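Local structure of tubulin-specific chaperone (Trypanosoma brucei, 4B6W) at residues V3-T8 with F76-V81. The protein is the ubiquitin-like domain of tubulin-binding cofactor B, a chaperone that as a whole probably binds alpha-tubulin and the plus ends of microtubules. Numbering follows the deposited sequence.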
ATOM      1  N   VAL A   3     -12.212  -0.349  -1.067  1.00 29.74           N
ATOM      2  CA  VAL A   3     -11.723   1.015  -0.821  1.00 29.72           C
ATOM      3  C   VAL A   3     -11.021   1.636  -2.018  1.00 29.01           C
ATOM      4  O   VAL A   3     -10.415   0.941  -2.821  1.00 28.39           O
ATOM      5  CB  VAL A   3     -10.744   1.084   0.395  1.00 29.40           C
ATOM      6  CG1 VAL A   3     -11.533   0.964   1.714  1.00 30.67           C
ATOM      7  CG2 VAL A   3      -9.635   0.020   0.293  1.00 27.68           C
ATOM      8  N   LYS A   4     -11.140   2.952  -2.124  1.00 29.80           N
ATOM      9  CA  LYS A   4     -10.402   3.762  -3.076  1.00 30.14           C
ATOM     10  C   LYS A   4      -9.230   4.393  -2.334  1.00 28.73           C
ATOM     11  O   LYS A   4      -9.449   5.159  -1.398  1.00 29.59           O
ATOM     12  CB  LYS A   4     -11.300   4.880  -3.634  1.00 33.30           C
ATOM     13  CG  LYS A   4     -10.677   5.675  -4.781  1.00 34.35           C
ATOM     14  CD  LYS A   4     -11.629   6.781  -5.287  1.00 37.72           C
ATOM     15  CE  LYS A   4     -11.497   8.046  -4.459  1.00 39.16           C
ATOM     16  NZ  LYS A   4     -11.639   9.267  -5.283  1.00 43.00           N
ATOM     17  N   VAL A   5      -7.995   4.072  -2.737  1.00 26.31           N
ATOM     18  CA  VAL A   5      -6.798   4.661  -2.127  1.00 24.76           C
ATOM     19  C   VAL A   5      -5.851   5.216  -3.201  1.00 25.03           C
ATOM     20  O   VAL A   5      -6.031   4.983  -4.392  1.00 24.56           O
ATOM     21  CB  VAL A   5      -6.054   3.627  -1.219  1.00 22.95           C
ATOM     22  CG1 VAL A   5      -6.967   3.162  -0.152  1.00 23.00           C
ATOM     23  CG2 VAL A   5      -5.551   2.403  -2.021  1.00 22.06           C
ATOM     24  N   SER A   6      -4.846   5.977  -2.780  1.00 25.30           N
ATOM     25  CA  SER A   6      -3.779   6.340  -3.708  1.00 26.29           C
ATOM     26  C   SER A   6      -2.467   5.661  -3.319  1.00 25.38           C
ATOM     27  O   SER A   6      -2.312   5.167  -2.229  1.00 25.27           O
ATOM     28  CB  SER A   6      -3.620   7.864  -3.843  1.00 27.87           C
ATOM     29  OG  SER A   6      -3.621   8.491  -2.591  1.00 28.56           O
ATOM     30  N   LEU A   7      -1.522   5.611  -4.240  1.00 26.57           N
ATOM     31  CA  LEU A   7      -0.252   4.964  -3.967  1.00 26.55           C
ATOM     32  C   LEU A   7       0.828   5.982  -4.184  1.00 27.93           C
ATOM     33  O   LEU A   7       0.820   6.707  -5.205  1.00 28.77           O
ATOM     34  CB  LEU A   7      -0.001   3.791  -4.893  1.00 26.69           C
ATOM     35  CG  LEU A   7      -0.971   2.627  -4.952  1.00 26.27           C
ATOM     36  CD1 LEU A   7      -0.529   1.644  -6.055  1.00 26.76           C
ATOM     37  CD2 LEU A   7      -1.037   1.943  -3.611  1.00 25.68           C
ATOM     38  N   THR A   8       1.743   6.011  -3.217  1.00 27.22           N
ATOM     39  CA  THR A   8       2.963   6.778  -3.277  1.00 28.53           C
ATOM     40  C   THR A   8       4.146   5.799  -3.128  1.00 28.12           C
ATOM     41  O   THR A   8       3.959   4.648  -2.764  1.00 27.78           O
ATOM     42  CB  THR A   8       2.996   7.839  -2.171  1.00 28.81           C
ATOM     43  OG1 THR A   8       2.893   7.189  -0.891  1.00 28.29           O
ATOM     44  CG2 THR A   8       1.843   8.829  -2.328  1.00 29.87           C
ATOM     45  N   PHE A  76      -7.529   6.977   1.884  1.00 28.36           N
ATOM     46  CA  PHE A  76      -6.308   6.654   2.608  1.00 26.39           C
ATOM     47  C   PHE A  76      -5.194   6.475   1.586  1.00 25.90           C
ATOM     48  O   PHE A  76      -5.485   6.347   0.399  1.00 25.35           O
ATOM     49  CB  PHE A  76      -6.473   5.364   3.415  1.00 25.47           C
ATOM     50  CG  PHE A  76      -7.092   5.550   4.776  1.00 26.49           C
ATOM     51  CD1 PHE A  76      -8.012   6.550   5.022  1.00 28.02           C
ATOM     52  CD2 PHE A  76      -6.782   4.675   5.799  1.00 26.61           C
ATOM     53  CE1 PHE A  76      -8.583   6.695   6.277  1.00 29.86           C
ATOM     54  CE2 PHE A  76      -7.365   4.797   7.056  1.00 28.24           C
ATOM     55  CZ  PHE A  76      -8.260   5.810   7.293  1.00 29.85           C
ATOM     56  N   VAL A  77      -3.935   6.443   2.050  1.00 25.01           N
ATOM     57  CA  VAL A  77      -2.789   6.405   1.160  1.00 24.88           C
ATOM     58  C   VAL A  77      -1.943   5.220   1.539  1.00 24.95           C
ATOM     59  O   VAL A  77      -1.588   5.028   2.719  1.00 24.52           O
ATOM     60  CB  VAL A  77      -1.959   7.717   1.255  1.00 25.54           C
ATOM     61  CG1 VAL A  77      -0.692   7.640   0.428  1.00 24.68           C
ATOM     62  CG2 VAL A  77      -2.804   8.915   0.828  1.00 26.20           C
ATOM     63  N   ILE A  78      -1.659   4.371   0.560  1.00 25.11           N
ATOM     64  CA  ILE A  78      -0.730   3.284   0.806  1.00 25.36           C
ATOM     65  C   ILE A  78       0.605   3.774   0.257  1.00 25.92           C
ATOM     66  O   ILE A  78       0.723   4.034  -0.962  1.00 25.30           O
ATOM     67  CB  ILE A  78      -1.139   1.987   0.100  1.00 26.62           C
ATOM     68  CG1 ILE A  78      -2.346   1.330   0.784  1.00 27.08           C
ATOM     69  CG2 ILE A  78       0.022   0.997   0.111  1.00 27.12           C
ATOM     70  CD1 ILE A  78      -2.864   0.102   0.081  1.00 26.10           C
ATOM     71  N   HIS A  79       1.591   3.932   1.152  1.00 26.00           N
ATOM     72  CA  HIS A  79       2.924   4.415   0.779  1.00 26.34           C
ATOM     73  C   HIS A  79       3.864   3.226   0.700  1.00 26.32           C
ATOM     74  O   HIS A  79       3.955   2.430   1.633  1.00 26.75           O
ATOM     75  CB  HIS A  79       3.413   5.455   1.782  1.00 26.47           C
ATOM     76  CG  HIS A  79       4.809   5.932   1.539  1.00 27.69           C
ATOM     77  ND1 HIS A  79       5.166   6.661   0.421  1.00 27.87           N
ATOM     78  CD2 HIS A  79       5.937   5.812   2.290  1.00 28.58           C
ATOM     79  CE1 HIS A  79       6.450   6.969   0.493  1.00 29.07           C
ATOM     80  NE2 HIS A  79       6.943   6.469   1.616  1.00 29.19           N
ATOM     81  N   VAL A  80       4.540   3.088  -0.436  1.00 26.65           N
ATOM     82  CA  VAL A  80       5.427   1.950  -0.662  1.00 27.32           C
ATOM     83  C   VAL A  80       6.887   2.290  -0.285  1.00 28.21           C
ATOM     84  O   VAL A  80       7.521   3.125  -0.933  1.00 28.93           O
ATOM     85  CB  VAL A  80       5.323   1.477  -2.143  1.00 27.94           C
ATOM     86  CG1 VAL A  80       6.214   0.285  -2.402  1.00 28.68           C
ATOM     87  CG2 VAL A  80       3.860   1.175  -2.489  1.00 27.40           C
ATOM     88  N   VAL A  81       7.407   1.647   0.761  1.00 27.85           N
ATOM     89  CA  VAL A  81       8.772   1.862   1.157  1.00 29.69           C
ATOM     90  C   VAL A  81       9.649   0.822   0.456  1.00 31.59           C
ATOM     91  O   VAL A  81       9.407  -0.365   0.548  1.00 31.50           O
ATOM     92  CB  VAL A  81       8.956   1.822   2.690  1.00 30.25           C
ATOM     93  CG1 VAL A  81      10.379   2.266   3.047  1.00 31.70           C
ATOM     94  CG2 VAL A  81       7.928   2.703   3.373  1.00 28.26           C
TER
HETATM   95  O   HOH W   1      -5.895   8.572  -1.329  1.00 36.45           O
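Val5 opens the pairing by setting its CB 3.2 Å from Phe76 O, while its CG2 meets Ile78 CD1 at 4.1 Å on the buried face of the sheet. The same carbonyl, Phe76 O, accepts Ser6 N in its own plane at 3.3 Å and also takes a hydrogen from a water that is hydrogen-bonded to Ser6 OG. On the opposite face of the sheet, shared with Thr8 and His79, the Ser6 hydroxyl lies against Val77 CG2. Ser6 O then receives Ile78 N at 3.0 Å, almost straight on (C=O...N 170°). Leu7 and Ile78 turn back to the buried side and run side by side, Leu7 CD2 on Ile78 CB at 3.7 Å. Thr8 ends the ladder: its N donates to Ile78 O, and its O takes Val80 N at 2.9 Å from well above the carbonyl plane. With chi1 at 59°, Thr8 OG1 sits between backbone N and carbonyl carbon and reaches the edge of the His79 ring, 2.7 Å from ND1, a hydrogen bond, with either partner as possible donor, that restrains the rotation of the imidazole. Thr8 CG2 meanwhile rests on Val77 CG1. These are the first and last strands of the ubiquitin-like beta-grasp, parallel neighbours at the middle of the mixed sheet. Strand 15-22 flanks 3-8, strand 45-50 flanks 77-81, and helix 27-35 packs over the buried face, where Val34 touches both Leu7 and Val80.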